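Local coordinates for protein of unknown function with a Fic domain (Bacteroides thetaiotaomicron VPI-5482, PDB 3CUC) that is of unknown function but is a mostly helical protein with a domain of the Fic/DOC family, at residues P178-Y189 against I202-L211; R93-R101 against M160-N168. One frame throughout, in Å; residues are numbered along the deposited sequence.

Contact 1 of 2, residues P178-Y189 against I202-L211; sequences PVELAALLHYRY and IARLLVNFVL
Val210 packs on Ala182 with its branch point, CB to CB 3.8 Å, while its methyls diverge: CG1 lies by the carbonyl oxygen of Pro178 and CG2 meets CD2 of Leu185 at 3.7 Å. That same Leu185 methyl touches CB of Leu206, the leucine side chains crossing at about a right angle. With CG anti to the backbone N (chi1 177°), the His186 ring swings to the contact: Ala203 CB sits over one face, 3.6 Å from the centroid and 15° off the normal, a CH-pi contact, and Val207 CG2 comes to the edge, 3.7 Å from His186 CD2. Leu206 CD1 covers a face of the Tyr189 ring, 4.2 Å from the centroid, and Ile202 CG2 reaches the phenol obliquely. In the second shell, Tyr229 OH is hydrogen-bonded to His186 NE2 and Arg204 NH1, which would help fix the imidazole's rotation; Arg204 NH2 forms a salt bridge with Glu44. The axes approach to 8.6 Å at 159°; small Ala182 and Ala203 are consistent with this, the CA atoms of Ala182 and Val207 being 4.8 Å apart and those of His186 and Ala203 4.9 Å. In this antiparallel hairpin of the Fic fold, the HPFxxGNGR signature runs from the connecting loop into helix 199-213.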
loop_
_atom_site.group_PDB
_atom_site.type_symbol
_atom_site.label_atom_id
_atom_site.label_comp_id
_atom_site.label_asym_id
_atom_site.label_seq_id
_atom_site.Cartn_x
_atom_site.Cartn_y
_atom_site.Cartn_z
ATOM N N PRO A 178 3.505 11.885 7.895
ATOM C CA PRO A 178 2.903 10.607 7.488
ATOM C C PRO A 178 3.268 10.146 6.080
ATOM O O PRO A 178 3.379 8.944 5.857
ATOM C CB PRO A 178 1.397 10.875 7.611
ATOM C CG PRO A 178 1.307 11.922 8.668
ATOM C CD PRO A 178 2.483 12.828 8.382
ATOM N N VAL A 179 3.460 11.077 5.144
ATOM C CA VAL A 179 3.841 10.704 3.774
ATOM C C VAL A 179 5.247 10.116 3.765
ATOM O O VAL A 179 5.495 9.090 3.125
ATOM C CB VAL A 179 3.766 11.900 2.798
ATOM C CG1 VAL A 179 4.149 11.476 1.382
ATOM C CG2 VAL A 179 2.366 12.485 2.801
ATOM N N GLU A 180 6.154 10.766 4.493
ATOM C CA GLU A 180 7.531 10.292 4.626
ATOM C C GLU A 180 7.585 8.916 5.282
ATOM O O GLU A 180 8.222 8.001 4.762
ATOM C CB GLU A 180 8.361 11.276 5.457
ATOM C CG GLU A 180 8.664 12.593 4.758
ATOM C CD GLU A 180 9.197 13.662 5.704
ATOM O OE1 GLU A 180 9.097 13.492 6.940
ATOM O OE2 GLU A 180 9.716 14.682 5.207
ATOM N N LEU A 181 6.918 8.782 6.425
ATOM C CA LEU A 181 6.922 7.533 7.181
ATOM C C LEU A 181 6.315 6.411 6.343
ATOM O O LEU A 181 6.823 5.286 6.342
ATOM C CB LEU A 181 6.162 7.689 8.509
ATOM C CG LEU A 181 6.073 6.448 9.415
ATOM C CD1 LEU A 181 7.445 5.872 9.713
ATOM C CD2 LEU A 181 5.341 6.760 10.710
ATOM N N ALA A 182 5.234 6.731 5.630
ATOM C CA ALA A 182 4.577 5.774 4.747
ATOM C C ALA A 182 5.514 5.362 3.620
ATOM O O ALA A 182 5.643 4.178 3.325
ATOM C CB ALA A 182 3.289 6.357 4.181
ATOM N N ALA A 183 6.177 6.335 3.002
ATOM C CA ALA A 183 7.099 6.052 1.899
ATOM C C ALA A 183 8.229 5.144 2.348
ATOM O O ALA A 183 8.569 4.189 1.658
ATOM C CB ALA A 183 7.662 7.343 1.325
ATOM N N LEU A 184 8.797 5.437 3.512
ATOM C CA LEU A 184 9.945 4.686 4.016
ATOM C C LEU A 184 9.542 3.296 4.497
ATOM O O LEU A 184 10.293 2.342 4.303
ATOM C CB LEU A 184 10.654 5.464 5.130
ATOM C CG LEU A 184 12.146 5.201 5.358
ATOM C CD1 LEU A 184 12.935 5.118 4.051
ATOM C CD2 LEU A 184 12.714 6.301 6.241
ATOM N N LEU A 185 8.360 3.179 5.105
ATOM C CA LEU A 185 7.805 1.868 5.474
ATOM C C LEU A 185 7.606 0.976 4.241
ATOM O O LEU A 185 7.970 -0.201 4.253
ATOM C CB LEU A 185 6.473 2.022 6.225
ATOM C CG LEU A 185 5.755 0.732 6.657
ATOM C CD1 LEU A 185 6.675 -0.162 7.481
ATOM C CD2 LEU A 185 4.482 1.042 7.427
ATOM N N HIS A 186 7.016 1.546 3.194
ATOM C CA HIS A 186 6.814 0.849 1.926
ATOM C C HIS A 186 8.148 0.374 1.368
ATOM O O HIS A 186 8.307 -0.798 1.009
ATOM C CB HIS A 186 6.139 1.793 0.926
ATOM C CG HIS A 186 5.940 1.211 -0.440
ATOM N ND1 HIS A 186 6.979 0.747 -1.216
ATOM C CD2 HIS A 186 4.818 1.053 -1.180
ATOM C CE1 HIS A 186 6.502 0.309 -2.367
ATOM N NE2 HIS A 186 5.194 0.487 -2.373
ATOM N N TYR A 187 9.109 1.287 1.309
ATOM C CA TYR A 187 10.388 0.995 0.670
ATOM C C TYR A 187 11.161 -0.096 1.391
ATOM O O TYR A 187 11.581 -1.071 0.775
ATOM C CB TYR A 187 11.258 2.244 0.568
ATOM C CG TYR A 187 12.501 1.973 -0.237
ATOM C CD1 TYR A 187 12.453 1.947 -1.628
ATOM C CD2 TYR A 187 13.713 1.697 0.388
ATOM C CE1 TYR A 187 13.582 1.679 -2.378
ATOM C CE2 TYR A 187 14.849 1.425 -0.349
ATOM C CZ TYR A 187 14.783 1.416 -1.734
ATOM O OH TYR A 187 15.921 1.151 -2.470
ATOM N N ARG A 188 11.350 0.078 2.693
ATOM C CA ARG A 188 12.065 -0.907 3.496
ATOM C C ARG A 188 11.390 -2.273 3.441
ATOM O O ARG A 188 12.063 -3.289 3.246
ATOM C CB ARG A 188 12.200 -0.427 4.939
ATOM C CG ARG A 188 13.130 0.760 5.068
ATOM C CD ARG A 188 13.292 1.192 6.507
ATOM N NE ARG A 188 14.458 2.054 6.679
ATOM C CZ ARG A 188 14.962 2.421 7.854
ATOM N NH1 ARG A 188 14.421 2.002 8.990
ATOM N NH2 ARG A 188 16.024 3.210 7.893
ATOM N N TYR A 189 10.064 -2.296 3.589
ATOM C CA TYR A 189 9.305 -3.542 3.481
ATOM C C TYR A 189 9.523 -4.215 2.126
ATOM O O TYR A 189 9.841 -5.408 2.061
ATOM C CB TYR A 189 7.803 -3.320 3.697
ATOM C CG TYR A 189 6.999 -4.579 3.445
ATOM C CD1 TYR A 189 6.813 -5.519 4.456
ATOM C CD2 TYR A 189 6.457 -4.845 2.189
ATOM C CE1 TYR A 189 6.100 -6.683 4.228
ATOM C CE2 TYR A 189 5.744 -6.002 1.951
ATOM C CZ TYR A 189 5.570 -6.917 2.969
ATOM O OH TYR A 189 4.857 -8.064 2.725
ATOM N N ILE A 202 0.961 -5.753 -0.035
ATOM C CA ILE A 202 1.176 -5.462 1.378
ATOM C C ILE A 202 1.811 -4.085 1.509
ATOM O O ILE A 202 1.344 -3.268 2.293
ATOM C CB ILE A 202 2.070 -6.508 2.080
ATOM C CG1 ILE A 202 1.397 -7.889 2.082
ATOM C CG2 ILE A 202 2.367 -6.076 3.515
ATOM C CD1 ILE A 202 0.201 -7.991 3.005
ATOM N N ALA A 203 2.859 -3.830 0.729
ATOM C CA ALA A 203 3.517 -2.522 0.732
ATOM C C ALA A 203 2.488 -1.404 0.582
ATOM O O ALA A 203 2.440 -0.478 1.394
ATOM C CB ALA A 203 4.555 -2.435 -0.371
ATOM N N ARG A 204 1.645 -1.515 -0.438
ATOM C CA ARG A 204 0.689 -0.462 -0.746
ATOM C C ARG A 204 -0.407 -0.372 0.302
ATOM O O ARG A 204 -0.915 0.716 0.586
ATOM C CB ARG A 204 0.103 -0.664 -2.140
ATOM C CG ARG A 204 1.106 -0.337 -3.244
ATOM C CD ARG A 204 0.480 -0.413 -4.625
ATOM N NE ARG A 204 0.148 -1.797 -4.977
ATOM C CZ ARG A 204 1.011 -2.700 -5.449
ATOM N NH1 ARG A 204 2.286 -2.397 -5.654
ATOM N NH2 ARG A 204 0.589 -3.920 -5.721
ATOM N N LEU A 205 -0.762 -1.512 0.885
ATOM C CA LEU A 205 -1.690 -1.533 2.015
ATOM C C LEU A 205 -1.088 -0.829 3.231
ATOM O O LEU A 205 -1.784 -0.107 3.932
ATOM C CB LEU A 205 -2.099 -2.974 2.369
ATOM C CG LEU A 205 -3.214 -3.579 1.507
ATOM C CD1 LEU A 205 -3.268 -5.087 1.674
ATOM C CD2 LEU A 205 -4.562 -2.953 1.844
ATOM N N LEU A 206 0.202 -1.043 3.471
ATOM C CA LEU A 206 0.888 -0.424 4.602
ATOM C C LEU A 206 0.972 1.095 4.436
ATOM O O LEU A 206 0.895 1.825 5.422
ATOM C CB LEU A 206 2.287 -1.029 4.808
ATOM C CG LEU A 206 2.342 -2.475 5.316
ATOM C CD1 LEU A 206 3.753 -3.024 5.211
ATOM C CD2 LEU A 206 1.822 -2.588 6.754
ATOM N N VAL A 207 1.115 1.572 3.201
ATOM C CA VAL A 207 1.110 3.010 2.951
ATOM C C VAL A 207 -0.211 3.579 3.423
ATOM O O VAL A 207 -0.248 4.528 4.204
ATOM C CB VAL A 207 1.274 3.356 1.461
ATOM C CG1 VAL A 207 0.890 4.812 1.206
ATOM C CG2 VAL A 207 2.693 3.081 1.000
ATOM N N ASN A 208 -1.298 2.981 2.955
ATOM C CA ASN A 208 -2.620 3.480 3.285
ATOM C C ASN A 208 -2.991 3.261 4.747
ATOM O O ASN A 208 -3.841 3.979 5.284
ATOM C CB ASN A 208 -3.664 2.898 2.332
ATOM C CG ASN A 208 -3.586 3.518 0.942
ATOM O OD1 ASN A 208 -3.167 4.668 0.782
ATOM N ND2 ASN A 208 -3.991 2.763 -0.066
ATOM N N PHE A 209 -2.333 2.301 5.397
ATOM C CA PHE A 209 -2.463 2.143 6.843
ATOM C C PHE A 209 -1.945 3.393 7.539
ATOM O O PHE A 209 -2.613 3.957 8.401
ATOM C CB PHE A 209 -1.702 0.908 7.325
ATOM C CG PHE A 209 -1.495 0.853 8.816
ATOM C CD1 PHE A 209 -2.471 0.325 9.652
ATOM C CD2 PHE A 209 -0.312 1.308 9.380
ATOM C CE1 PHE A 209 -2.275 0.259 11.029
ATOM C CE2 PHE A 209 -0.111 1.250 10.752
ATOM C CZ PHE A 209 -1.097 0.721 11.578
ATOM N N VAL A 210 -0.752 3.824 7.147
ATOM C CA VAL A 210 -0.131 4.983 7.757
ATOM C C VAL A 210 -0.977 6.236 7.515
ATOM O O VAL A 210 -1.328 6.948 8.457
ATOM C CB VAL A 210 1.308 5.182 7.236
ATOM C CG1 VAL A 210 1.923 6.449 7.829
ATOM C CG2 VAL A 210 2.163 3.954 7.564
ATOM N N LEU A 211 -1.325 6.480 6.257
ATOM C CA LEU A 211 -2.092 7.664 5.897
ATOM C C LEU A 211 -3.443 7.716 6.605
ATOM O O LEU A 211 -3.855 8.767 7.084
ATOM C CB LEU A 211 -2.315 7.731 4.384
ATOM C CG LEU A 211 -1.095 7.912 3.478
ATOM C CD1 LEU A 211 -1.514 7.934 2.011
ATOM C CD2 LEU A 211 -0.367 9.176 3.827
#

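Contact 2 of 2, residues R93-R101 against M160-N168; sequences RPLTESFIR and MTSLVDWYN
The amide of Asn168 meets the backbone of Leu95 with both ends. Its OD1 accepts from Leu95 N at 2.9 Å on a lone pair, in the carbonyl plane, whereas its ND2 donates to Leu95 O at 3.0 Å along a nearly straight path (172°), with the acceptor in the amide plane of Asn168. Two bonds to one residue fix the rotation of the carboxamide and are consistent with the modelled choice of oxygen and nitrogen ends. The Leu95 side chain crosses the Tyr167 phenol at about a right angle: CG anti to the backbone N (chi1 -173°) turns the branch toward Tyr167, and CD2 comes over one ring face, 4.0 Å from the centroid. Val164 fills the middle, its CG2 lying 3.8 Å from Glu97 CG. Beyond CG the glutamate runs extended to Thr161 on helix 156-173, where OE2 is 2.7 Å from Thr161 OG1; the hydroxyl's single proton could instead serve Pro157 O. The other carboxylate oxygen, OE1, is hydrogen-bonded to Tyr133 OH. On the buried flank, Ile100 CD1 and CE of selenomethionine Met160 meet tip to tip at 4.0 Å. Thr96, in the N-cap position, accepts from Phe99 N through OG1 and so begins helix 97-107 beside these contacts. The arrangement is that of a capped helix start, with its preceding loop, docked across another helix (axes at 114°) within the Fic domain.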
loop_
_atom_site.group_PDB
_atom_site.type_symbol
_atom_site.label_atom_id
_atom_site.label_comp_id
_atom_site.label_asym_id
_atom_site.label_seq_id
_atom_site.Cartn_x
_atom_site.Cartn_y
_atom_site.Cartn_z
ATOM N N ARG A 93 -2.867 1.034 18.832
ATOM C CA ARG A 93 -2.359 -0.282 18.435
ATOM C C ARG A 93 -1.100 -0.144 17.573
ATOM O O ARG A 93 -1.171 0.365 16.466
ATOM C CB ARG A 93 -3.430 -1.065 17.672
ATOM C CG ARG A 93 -3.269 -2.568 17.793
ATOM C CD ARG A 93 -4.367 -3.330 17.061
ATOM N NE ARG A 93 -5.725 -2.994 17.506
ATOM C CZ ARG A 93 -6.829 -3.640 17.115
ATOM N NH1 ARG A 93 -6.756 -4.673 16.278
ATOM N NH2 ARG A 93 -8.020 -3.262 17.568
ATOM N N PRO A 94 0.064 -0.585 18.086
ATOM C CA PRO A 94 1.272 -0.498 17.269
ATOM C C PRO A 94 1.283 -1.509 16.125
ATOM O O PRO A 94 0.604 -2.541 16.189
ATOM C CB PRO A 94 2.387 -0.813 18.263
ATOM C CG PRO A 94 1.750 -1.662 19.281
ATOM C CD PRO A 94 0.346 -1.165 19.411
ATOM N N LEU A 95 2.057 -1.198 15.087
ATOM C CA LEU A 95 2.214 -2.093 13.945
ATOM C C LEU A 95 2.913 -3.368 14.402
ATOM O O LEU A 95 3.993 -3.324 14.992
ATOM C CB LEU A 95 3.018 -1.410 12.830
ATOM C CG LEU A 95 3.132 -2.159 11.501
ATOM C CD1 LEU A 95 1.759 -2.457 10.949
ATOM C CD2 LEU A 95 3.945 -1.345 10.509
ATOM N N THR A 96 2.283 -4.504 14.143
ATOM C CA THR A 96 2.789 -5.777 14.623
ATOM C C THR A 96 3.148 -6.684 13.457
ATOM O O THR A 96 2.535 -6.612 12.388
ATOM C CB THR A 96 1.732 -6.473 15.480
ATOM O OG1 THR A 96 0.482 -6.452 14.783
ATOM C CG2 THR A 96 1.573 -5.759 16.816
ATOM N N GLU A 97 4.148 -7.537 13.667
ATOM C CA GLU A 97 4.476 -8.568 12.686
ATOM C C GLU A 97 3.275 -9.482 12.459
ATOM O O GLU A 97 3.014 -9.882 11.330
ATOM C CB GLU A 97 5.690 -9.397 13.122
ATOM C CG GLU A 97 7.015 -8.660 13.045
ATOM C CD GLU A 97 8.189 -9.540 13.434
ATOM O OE1 GLU A 97 8.455 -10.523 12.709
ATOM O OE2 GLU A 97 8.846 -9.238 14.456
ATOM N N SER A 98 2.532 -9.791 13.520
ATOM C CA SER A 98 1.382 -10.690 13.404
ATOM C C SER A 98 0.267 -10.101 12.553
ATOM O O SER A 98 -0.409 -10.837 11.834
ATOM C CB SER A 98 0.843 -11.082 14.778
ATOM O OG SER A 98 0.871 -9.981 15.665
ATOM N N PHE A 99 0.076 -8.783 12.617
ATOM C CA PHE A 99 -0.920 -8.135 11.764
ATOM C C PHE A 99 -0.529 -8.256 10.295
ATOM O O PHE A 99 -1.381 -8.542 9.453
ATOM C CB PHE A 99 -1.117 -6.657 12.129
ATOM C CG PHE A 99 -2.052 -5.923 11.193
ATOM C CD1 PHE A 99 -3.423 -6.155 11.243
ATOM C CD2 PHE A 99 -1.560 -5.018 10.252
ATOM C CE1 PHE A 99 -4.288 -5.495 10.380
ATOM C CE2 PHE A 99 -2.418 -4.357 9.383
ATOM C CZ PHE A 99 -3.783 -4.590 9.448
ATOM N N ILE A 100 0.753 -8.053 9.997
ATOM C CA ILE A 100 1.244 -8.105 8.621
ATOM C C ILE A 100 1.110 -9.519 8.065
ATOM O O ILE A 100 0.736 -9.709 6.906
ATOM C CB ILE A 100 2.712 -7.640 8.518
ATOM C CG1 ILE A 100 2.844 -6.176 8.942
ATOM C CG2 ILE A 100 3.217 -7.786 7.089
ATOM C CD1 ILE A 100 4.272 -5.717 9.108
ATOM N N ARG A 101 1.398 -10.502 8.910
ATOM C CA ARG A 101 1.278 -11.908 8.539
ATOM C C ARG A 101 -0.182 -12.269 8.268
ATOM O O ARG A 101 -0.488 -12.934 7.282
ATOM C CB ARG A 101 1.861 -12.804 9.638
ATOM C CG ARG A 101 3.363 -12.597 9.888
ATOM C CD ARG A 101 3.794 -13.082 11.276
ATOM N NE ARG A 101 4.019 -14.521 11.259
ATOM C CZ ARG A 101 5.167 -15.109 10.928
ATOM N NH1 ARG A 101 6.231 -14.389 10.601
ATOM N NH2 ARG A 101 5.254 -16.431 10.928
HETATM N N MSE A 160 12.487 -8.100 9.853
HETATM C CA MSE A 160 11.096 -7.725 10.092
HETATM C C MSE A 160 10.880 -7.210 11.508
HETATM O O MSE A 160 10.199 -6.206 11.699
HETATM C CB MSE A 160 10.156 -8.901 9.811
HETATM C CG MSE A 160 10.016 -9.222 8.337
HETATM SE SE MSE A 160 9.256 -7.759 7.365
HETATM C CE MSE A 160 7.389 -7.887 7.966
ATOM N N THR A 161 11.455 -7.878 12.501
ATOM C CA THR A 161 11.373 -7.374 13.868
ATOM C C THR A 161 11.982 -5.976 13.958
ATOM O O THR A 161 11.465 -5.120 14.669
ATOM C CB THR A 161 12.072 -8.306 14.866
ATOM O OG1 THR A 161 11.486 -9.606 14.787
ATOM C CG2 THR A 161 11.936 -7.779 16.294
ATOM N N SER A 162 13.070 -5.747 13.226
ATOM C CA SER A 162 13.699 -4.426 13.184
ATOM C C SER A 162 12.795 -3.384 12.535
ATOM O O SER A 162 12.770 -2.227 12.967
ATOM C CB SER A 162 15.036 -4.485 12.441
ATOM O OG SER A 162 15.996 -5.161 13.228
ATOM N N LEU A 163 12.060 -3.803 11.503
ATOM C CA LEU A 163 11.196 -2.910 10.736
ATOM C C LEU A 163 10.030 -2.399 11.576
ATOM O O LEU A 163 9.758 -1.196 11.605
ATOM C CB LEU A 163 10.660 -3.630 9.500
ATOM C CG LEU A 163 9.841 -2.801 8.509
ATOM C CD1 LEU A 163 10.734 -1.822 7.763
ATOM C CD2 LEU A 163 9.102 -3.732 7.538
ATOM N N VAL A 164 9.341 -3.311 12.256
ATOM C CA VAL A 164 8.202 -2.917 13.089
ATOM C C VAL A 164 8.672 -2.124 14.308
ATOM O O VAL A 164 8.054 -1.129 14.672
ATOM C CB VAL A 164 7.315 -4.117 13.526
ATOM C CG1 VAL A 164 6.583 -4.693 12.331
ATOM C CG2 VAL A 164 8.133 -5.183 14.229
ATOM N N ASP A 165 9.773 -2.548 14.923
ATOM C CA ASP A 165 10.370 -1.783 16.018
ATOM C C ASP A 165 10.747 -0.384 15.536
ATOM O O ASP A 165 10.469 0.600 16.216
ATOM C CB ASP A 165 11.604 -2.490 16.599
ATOM C CG ASP A 165 11.260 -3.782 17.344
ATOM O OD1 ASP A 165 10.086 -4.219 17.318
ATOM O OD2 ASP A 165 12.179 -4.374 17.950
ATOM N N TRP A 166 11.361 -0.300 14.357
ATOM C CA TRP A 166 11.732 0.991 13.788
ATOM C C TRP A 166 10.500 1.868 13.558
ATOM O O TRP A 166 10.496 3.056 13.906
ATOM C CB TRP A 166 12.496 0.829 12.465
ATOM C CG TRP A 166 12.473 2.088 11.653
ATOM C CD1 TRP A 166 13.251 3.190 11.829
ATOM C CD2 TRP A 166 11.584 2.391 10.574
ATOM N NE1 TRP A 166 12.919 4.157 10.915
ATOM C CE2 TRP A 166 11.896 3.691 10.131
ATOM C CE3 TRP A 166 10.556 1.686 9.936
ATOM C CZ2 TRP A 166 11.223 4.303 9.071
ATOM C CZ3 TRP A 166 9.884 2.294 8.889
ATOM C CH2 TRP A 166 10.222 3.590 8.463
ATOM N N TYR A 167 9.466 1.278 12.955
ATOM C CA TYR A 167 8.269 2.028 12.579
ATOM C C TYR A 167 7.631 2.661 13.812
ATOM O O TYR A 167 7.412 3.873 13.867
ATOM C CB TYR A 167 7.251 1.133 11.856
ATOM C CG TYR A 167 5.920 1.818 11.672
ATOM C CD1 TYR A 167 5.705 2.686 10.601
ATOM C CD2 TYR A 167 4.890 1.639 12.592
ATOM C CE1 TYR A 167 4.486 3.347 10.441
ATOM C CE2 TYR A 167 3.671 2.295 12.443
ATOM C CZ TYR A 167 3.474 3.148 11.367
ATOM O OH TYR A 167 2.271 3.803 11.216
ATOM N N ASN A 168 7.353 1.823 14.802
ATOM C CA ASN A 168 6.690 2.264 16.020
ATOM C C ASN A 168 7.519 3.282 16.821
ATOM O O ASN A 168 6.965 4.091 17.569
ATOM C CB ASN A 168 6.333 1.055 16.887
ATOM C CG ASN A 168 5.334 0.119 16.210
ATOM O OD1 ASN A 168 4.267 0.541 15.771
ATOM N ND2 ASN A 168 5.680 -1.154 16.133
#

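The centres of the two contacts lie about 12 Å apart, and all four segments belong to the Fic/DOC region of the chain. They come in series: contact 2 joins 93-101 to 160-168 before contact 1 pairs 178-189 with 202-211, and helix 156-173 leads directly into helix 178-192. Tyr167, which receives Leu95 in contact 2, also packs on Leu181, Phe209 and Val210, while Trp166 forms a cation-pi pair with Arg188. Ile100 touches Ile202, giving helix 97-107 its own footing on helix 199-213. Helices 97-107 and 156-173 therefore both lean on the hairpin of contact 1; its centre lies about 6 Å from the centre of the chain, that of contact 2 about 15 Å.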